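Local coordinates for protein SsRai1 (Scheffersomyces stipitis, PDB 5BTO) that removes the entire NAD moiety from the 5' end of NAD-capped RNAs, a metal-dependent decapping reaction of the DXO/Dom3Z family, at residues 79-91 with 144-156. Residues are numbered along the deposited sequence; the frame is centred on the assembly and turned at random.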
loop_
_atom_site.group_PDB
_atom_site.type_symbol
_atom_site.label_atom_id
_atom_site.label_comp_id
_atom_site.label_asym_id
_atom_site.label_seq_id
_atom_site.Cartn_x
_atom_site.Cartn_y
_atom_site.Cartn_z
ATOM N N PRO A 79 -26.149 27.086 -11.810
ATOM C CA PRO A 79 -26.630 25.698 -11.771
ATOM C C PRO A 79 -25.464 24.723 -11.649
ATOM O O PRO A 79 -24.528 24.786 -12.444
ATOM C CB PRO A 79 -27.330 25.532 -13.124
ATOM C CG PRO A 79 -27.708 26.918 -13.526
ATOM C CD PRO A 79 -26.604 27.795 -13.018
ATOM N N GLU A 80 -25.523 23.834 -10.663
ATOM C CA GLU A 80 -24.386 22.977 -10.333
ATOM C C GLU A 80 -23.927 22.101 -11.503
ATOM O O GLU A 80 -22.784 21.641 -11.531
ATOM C CB GLU A 80 -24.692 22.127 -9.094
ATOM C CG GLU A 80 -23.461 21.529 -8.421
ATOM C CD GLU A 80 -22.489 22.581 -7.898
ATOM O OE1 GLU A 80 -22.781 23.791 -8.016
ATOM O OE2 GLU A 80 -21.424 22.195 -7.364
ATOM N N GLU A 81 -24.812 21.883 -12.471
ATOM C CA GLU A 81 -24.457 21.129 -13.668
ATOM C C GLU A 81 -23.802 22.029 -14.715
ATOM O O GLU A 81 -23.432 21.580 -15.800
ATOM C CB GLU A 81 -25.683 20.423 -14.247
ATOM C CG GLU A 81 -26.921 21.291 -14.341
ATOM C CD GLU A 81 -28.193 20.474 -14.254
ATOM O OE1 GLU A 81 -28.102 19.270 -13.925
ATOM O OE2 GLU A 81 -29.281 21.032 -14.512
ATOM N N LYS A 82 -23.666 23.305 -14.372
ATOM C CA LYS A 82 -22.935 24.251 -15.199
ATOM C C LYS A 82 -21.679 24.687 -14.450
ATOM O O LYS A 82 -21.034 25.672 -14.808
ATOM C CB LYS A 82 -23.811 25.463 -15.522
ATOM C CG LYS A 82 -25.231 25.100 -15.932
ATOM C CD LYS A 82 -25.966 26.279 -16.553
ATOM C CE LYS A 82 -27.353 25.862 -17.036
ATOM N NZ LYS A 82 -27.925 26.823 -18.023
ATOM N N ASN A 83 -21.334 23.936 -13.408
ATOM C CA ASN A 83 -20.253 24.334 -12.516
ATOM C C ASN A 83 -19.271 23.202 -12.213
ATOM O O ASN A 83 -18.507 23.271 -11.249
ATOM C CB ASN A 83 -20.835 24.903 -11.220
ATOM C CG ASN A 83 -19.830 25.728 -10.440
ATOM O OD1 ASN A 83 -18.929 26.337 -11.014
ATOM N ND2 ASN A 83 -19.979 25.745 -9.121
ATOM N N MET A 84 -19.297 22.159 -13.039
ATOM C CA MET A 84 -18.335 21.072 -12.909
ATOM C C MET A 84 -16.982 21.493 -13.481
ATOM O O MET A 84 -16.922 22.234 -14.466
ATOM C CB MET A 84 -18.848 19.802 -13.600
ATOM C CG MET A 84 -19.971 19.112 -12.838
ATOM S SD MET A 84 -20.669 17.680 -13.683
ATOM C CE MET A 84 -21.330 18.445 -15.167
ATOM N N SER A 85 -15.905 21.029 -12.850
ATOM C CA SER A 85 -14.552 21.327 -13.309
ATOM C C SER A 85 -14.423 21.015 -14.789
ATOM O O SER A 85 -14.769 19.918 -15.235
ATOM C CB SER A 85 -13.515 20.531 -12.517
ATOM O OG SER A 85 -13.121 21.229 -11.348
ATOM N N ASP A 86 -13.892 21.977 -15.535
ATOM C CA ASP A 86 -13.926 21.941 -16.986
ATOM C C ASP A 86 -12.523 22.004 -17.589
ATOM O O ASP A 86 -11.858 23.041 -17.535
ATOM C CB ASP A 86 -14.764 23.125 -17.476
ATOM C CG ASP A 86 -14.887 23.180 -18.980
ATOM O OD1 ASP A 86 -14.639 22.151 -19.642
ATOM O OD2 ASP A 86 -15.251 24.258 -19.495
ATOM N N MET A 87 -12.073 20.899 -18.171
ATOM C CA MET A 87 -10.756 20.881 -18.782
ATOM C C MET A 87 -10.717 21.795 -20.015
ATOM O O MET A 87 -9.658 22.283 -20.393
ATOM C CB MET A 87 -10.345 19.444 -19.134
ATOM C CG MET A 87 -8.925 19.282 -19.684
ATOM S SD MET A 87 -7.578 19.780 -18.575
ATOM C CE MET A 87 -7.889 18.749 -17.153
ATOM N N LYS A 88 -11.875 22.039 -20.626
ATOM C CA LYS A 88 -11.937 22.818 -21.860
ATOM C C LYS A 88 -11.405 24.237 -21.672
ATOM O O LYS A 88 -10.577 24.717 -22.455
ATOM C CB LYS A 88 -13.370 22.879 -22.392
ATOM C CG LYS A 88 -13.986 21.527 -22.687
ATOM C CD LYS A 88 -15.438 21.676 -23.120
ATOM C CE LYS A 88 -16.053 20.329 -23.448
ATOM N NZ LYS A 88 -16.014 19.392 -22.287
ATOM N N CYS A 89 -11.892 24.918 -20.641
ATOM C CA CYS A 89 -11.438 26.283 -20.385
ATOM C C CYS A 89 -9.964 26.318 -19.966
ATOM O O CYS A 89 -9.217 27.203 -20.383
ATOM C CB CYS A 89 -12.343 27.019 -19.376
ATOM S SG CYS A 89 -12.593 26.237 -17.758
ATOM N N LEU A 90 -9.546 25.355 -19.152
ATOM C CA LEU A 90 -8.139 25.238 -18.790
ATOM C C LEU A 90 -7.274 25.081 -20.047
ATOM O O LEU A 90 -6.242 25.744 -20.192
ATOM C CB LEU A 90 -7.916 24.076 -17.810
ATOM C CG LEU A 90 -6.466 23.786 -17.410
ATOM C CD1 LEU A 90 -5.768 25.069 -16.929
ATOM C CD2 LEU A 90 -6.400 22.681 -16.337
ATOM N N LEU A 91 -7.687 24.207 -20.956
ATOM C CA LEU A 91 -6.913 24.016 -22.183
ATOM C C LEU A 91 -6.925 25.250 -23.071
ATOM O O LEU A 91 -5.942 25.537 -23.750
ATOM C CB LEU A 91 -7.417 22.809 -22.971
ATOM C CG LEU A 91 -7.209 21.508 -22.212
ATOM C CD1 LEU A 91 -7.686 20.339 -23.055
ATOM C CD2 LEU A 91 -5.746 21.346 -21.824
ATOM N N PHE A 144 -3.327 14.184 -18.506
ATOM C CA PHE A 144 -4.407 15.130 -18.242
ATOM C C PHE A 144 -5.406 14.461 -17.312
ATOM O O PHE A 144 -5.833 13.330 -17.566
ATOM C CB PHE A 144 -5.073 15.555 -19.561
ATOM C CG PHE A 144 -4.145 16.283 -20.493
ATOM C CD1 PHE A 144 -3.201 15.589 -21.239
ATOM C CD2 PHE A 144 -4.217 17.658 -20.623
ATOM C CE1 PHE A 144 -2.336 16.252 -22.095
ATOM C CE2 PHE A 144 -3.357 18.334 -21.478
ATOM C CZ PHE A 144 -2.413 17.635 -22.209
ATOM N N ILE A 145 -5.744 15.133 -16.212
ATOM C CA ILE A 145 -6.598 14.525 -15.185
ATOM C C ILE A 145 -7.789 15.419 -14.880
ATOM O O ILE A 145 -7.613 16.603 -14.562
ATOM C CB ILE A 145 -5.808 14.287 -13.881
ATOM C CG1 ILE A 145 -4.571 13.418 -14.166
ATOM C CG2 ILE A 145 -6.705 13.640 -12.802
ATOM C CD1 ILE A 145 -3.731 13.093 -12.943
ATOM N N ASN A 146 -8.998 14.869 -14.988
ATOM C CA ASN A 146 -10.199 15.598 -14.580
ATOM C C ASN A 146 -11.187 14.678 -13.895
ATOM O O ASN A 146 -11.075 13.459 -13.987
ATOM C CB ASN A 146 -10.898 16.280 -15.764
ATOM C CG ASN A 146 -11.867 17.384 -15.309
ATOM O OD1 ASN A 146 -11.801 17.855 -14.170
ATOM N ND2 ASN A 146 -12.765 17.790 -16.189
ATOM N N SER A 147 -12.163 15.262 -13.215
ATOM C CA SER A 147 -13.295 14.485 -12.732
ATOM C C SER A 147 -14.134 14.032 -13.922
ATOM O O SER A 147 -14.033 14.586 -15.023
ATOM C CB SER A 147 -14.156 15.330 -11.795
ATOM O OG SER A 147 -14.496 16.570 -12.400
ATOM N N ASP A 148 -14.968 13.023 -13.701
ATOM C CA ASP A 148 -15.839 12.536 -14.756
ATOM C C ASP A 148 -17.208 13.210 -14.697
ATOM O O ASP A 148 -17.895 13.162 -13.676
ATOM C CB ASP A 148 -15.985 11.022 -14.661
ATOM C CG ASP A 148 -16.780 10.444 -15.813
ATOM O OD1 ASP A 148 -16.221 10.304 -16.921
ATOM O OD2 ASP A 148 -17.964 10.119 -15.610
ATOM N N GLU A 149 -17.601 13.828 -15.805
ATOM C CA GLU A 149 -18.826 14.619 -15.855
ATOM C C GLU A 149 -20.062 13.844 -15.402
ATOM O O GLU A 149 -20.813 14.304 -14.540
ATOM C CB GLU A 149 -19.037 15.176 -17.267
ATOM C CG GLU A 149 -20.211 16.121 -17.392
ATOM C CD GLU A 149 -20.233 16.845 -18.724
ATOM O OE1 GLU A 149 -19.185 16.884 -19.401
ATOM O OE2 GLU A 149 -21.301 17.373 -19.094
ATOM N N GLU A 150 -20.268 12.667 -15.980
ATOM C CA GLU A 150 -21.460 11.880 -15.681
ATOM C C GLU A 150 -21.471 11.435 -14.216
ATOM O O GLU A 150 -22.483 11.561 -13.529
ATOM C CB GLU A 150 -21.560 10.671 -16.618
ATOM C CG GLU A 150 -20.641 9.530 -16.222
ATOM C CD GLU A 150 -20.342 8.575 -17.355
ATOM O OE1 GLU A 150 -21.202 8.411 -18.249
ATOM O OE2 GLU A 150 -19.239 7.989 -17.342
ATOM N N ILE A 151 -20.339 10.934 -13.735
ATOM C CA ILE A 151 -20.253 10.471 -12.354
ATOM C C ILE A 151 -20.511 11.618 -11.384
ATOM O O ILE A 151 -21.244 11.460 -10.403
ATOM C CB ILE A 151 -18.896 9.796 -12.058
ATOM C CG1 ILE A 151 -18.825 8.437 -12.765
ATOM C CG2 ILE A 151 -18.689 9.643 -10.551
ATOM C CD1 ILE A 151 -17.510 7.697 -12.567
ATOM N N GLU A 152 -19.932 12.779 -11.675
ATOM C CA GLU A 152 -20.140 13.958 -10.833
ATOM C C GLU A 152 -21.600 14.382 -10.799
ATOM O O GLU A 152 -22.123 14.739 -9.743
ATOM C CB GLU A 152 -19.271 15.127 -11.298
ATOM C CG GLU A 152 -17.814 14.950 -10.958
ATOM C CD GLU A 152 -17.609 14.555 -9.506
ATOM O OE1 GLU A 152 -18.159 15.238 -8.609
ATOM O OE2 GLU A 152 -16.903 13.553 -9.266
ATOM N N LEU A 153 -22.249 14.353 -11.959
ATOM C CA LEU A 153 -23.655 14.730 -12.052
ATOM C C LEU A 153 -24.513 13.802 -11.208
ATOM O O LEU A 153 -25.347 14.247 -10.422
ATOM C CB LEU A 153 -24.126 14.698 -13.506
ATOM C CG LEU A 153 -23.748 15.903 -14.372
ATOM C CD1 LEU A 153 -24.095 15.660 -15.839
ATOM C CD2 LEU A 153 -24.435 17.158 -13.856
ATOM N N ALA A 154 -24.296 12.503 -11.375
ATOM C CA ALA A 154 -25.072 11.506 -10.654
ATOM C C ALA A 154 -24.827 11.594 -9.153
ATOM O O ALA A 154 -25.737 11.378 -8.353
ATOM C CB ALA A 154 -24.744 10.112 -11.165
ATOM N N ARG A 155 -23.594 11.924 -8.781
ATOM C CA ARG A 155 -23.182 11.917 -7.383
ATOM C C ARG A 155 -23.816 13.051 -6.575
ATOM O O ARG A 155 -24.294 12.835 -5.461
ATOM C CB ARG A 155 -21.658 11.977 -7.292
ATOM C CG ARG A 155 -21.084 11.654 -5.924
ATOM C CD ARG A 155 -19.655 11.133 -6.050
ATOM N NE ARG A 155 -19.616 9.725 -6.446
ATOM C CZ ARG A 155 -18.531 9.095 -6.892
ATOM N NH1 ARG A 155 -17.371 9.742 -7.025
ATOM N NH2 ARG A 155 -18.611 7.813 -7.216
ATOM N N ARG A 156 -23.827 14.255 -7.136
ATOM C CA ARG A 156 -24.408 15.395 -6.433
ATOM C C ARG A 156 -25.918 15.234 -6.263
ATOM O O ARG A 156 -26.472 15.563 -5.213
ATOM C CB ARG A 156 -24.075 16.711 -7.142
ATOM C CG ARG A 156 -22.595 17.078 -7.101
ATOM C CD ARG A 156 -22.369 18.516 -7.542
ATOM N NE ARG A 156 -21.332 18.627 -8.564
ATOM C CZ ARG A 156 -20.069 18.968 -8.323
ATOM N NH1 ARG A 156 -19.675 19.241 -7.086
ATOM N NH2 ARG A 156 -19.198 19.040 -9.323
HETATM O O HOH W 1 -16.125 16.991 -14.734
HETATM O O HOH W 2 -15.767 18.591 -11.037
HETATM O O HOH W 3 -13.737 18.478 -18.869
#
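N146 reaches from strand 142-147 to the loop carrying S85 and makes the one direct hydrogen bond between 79-91 and 144-156. Its ND2 gives a nearly straight N-H (174°) to S85 O at 3.1 Å, with the oxygen in the amide plane, though the donor stands above the S85 carbonyl plane. The side chain swings away from its own backbone N (chi1 -162°), which puts the amide opposite S85. With an alanine in place of N146, S85 O would probably lose its amide donor, and a gap is likely to open between loop and strand. Waters bridge this junction: one molecule joins S85 N to S147 OG, another is held by M87 N and, weakly, N146 ND2.

The buried packing continues at M87, whose CE lies 3.4 Å from I145 O, and at L91, where CD2 rests 3.9 Å from F144 CE2. M84 lies across helix 149-156, its CE 3.6 Å from L153 CG. Towards the exposed R156 the contact turns polar and less directed: E80 OE2 sits over one guanidinium face of R156, 3.4 Å from NH1, an attraction of charges without a directed N-H.

Thus the loop ahead of helix 87-101 runs along the last residues of strand 142-147 and the first turns of helix 149-166, beside substrate-binding Y114 on neighbouring strand 111-114.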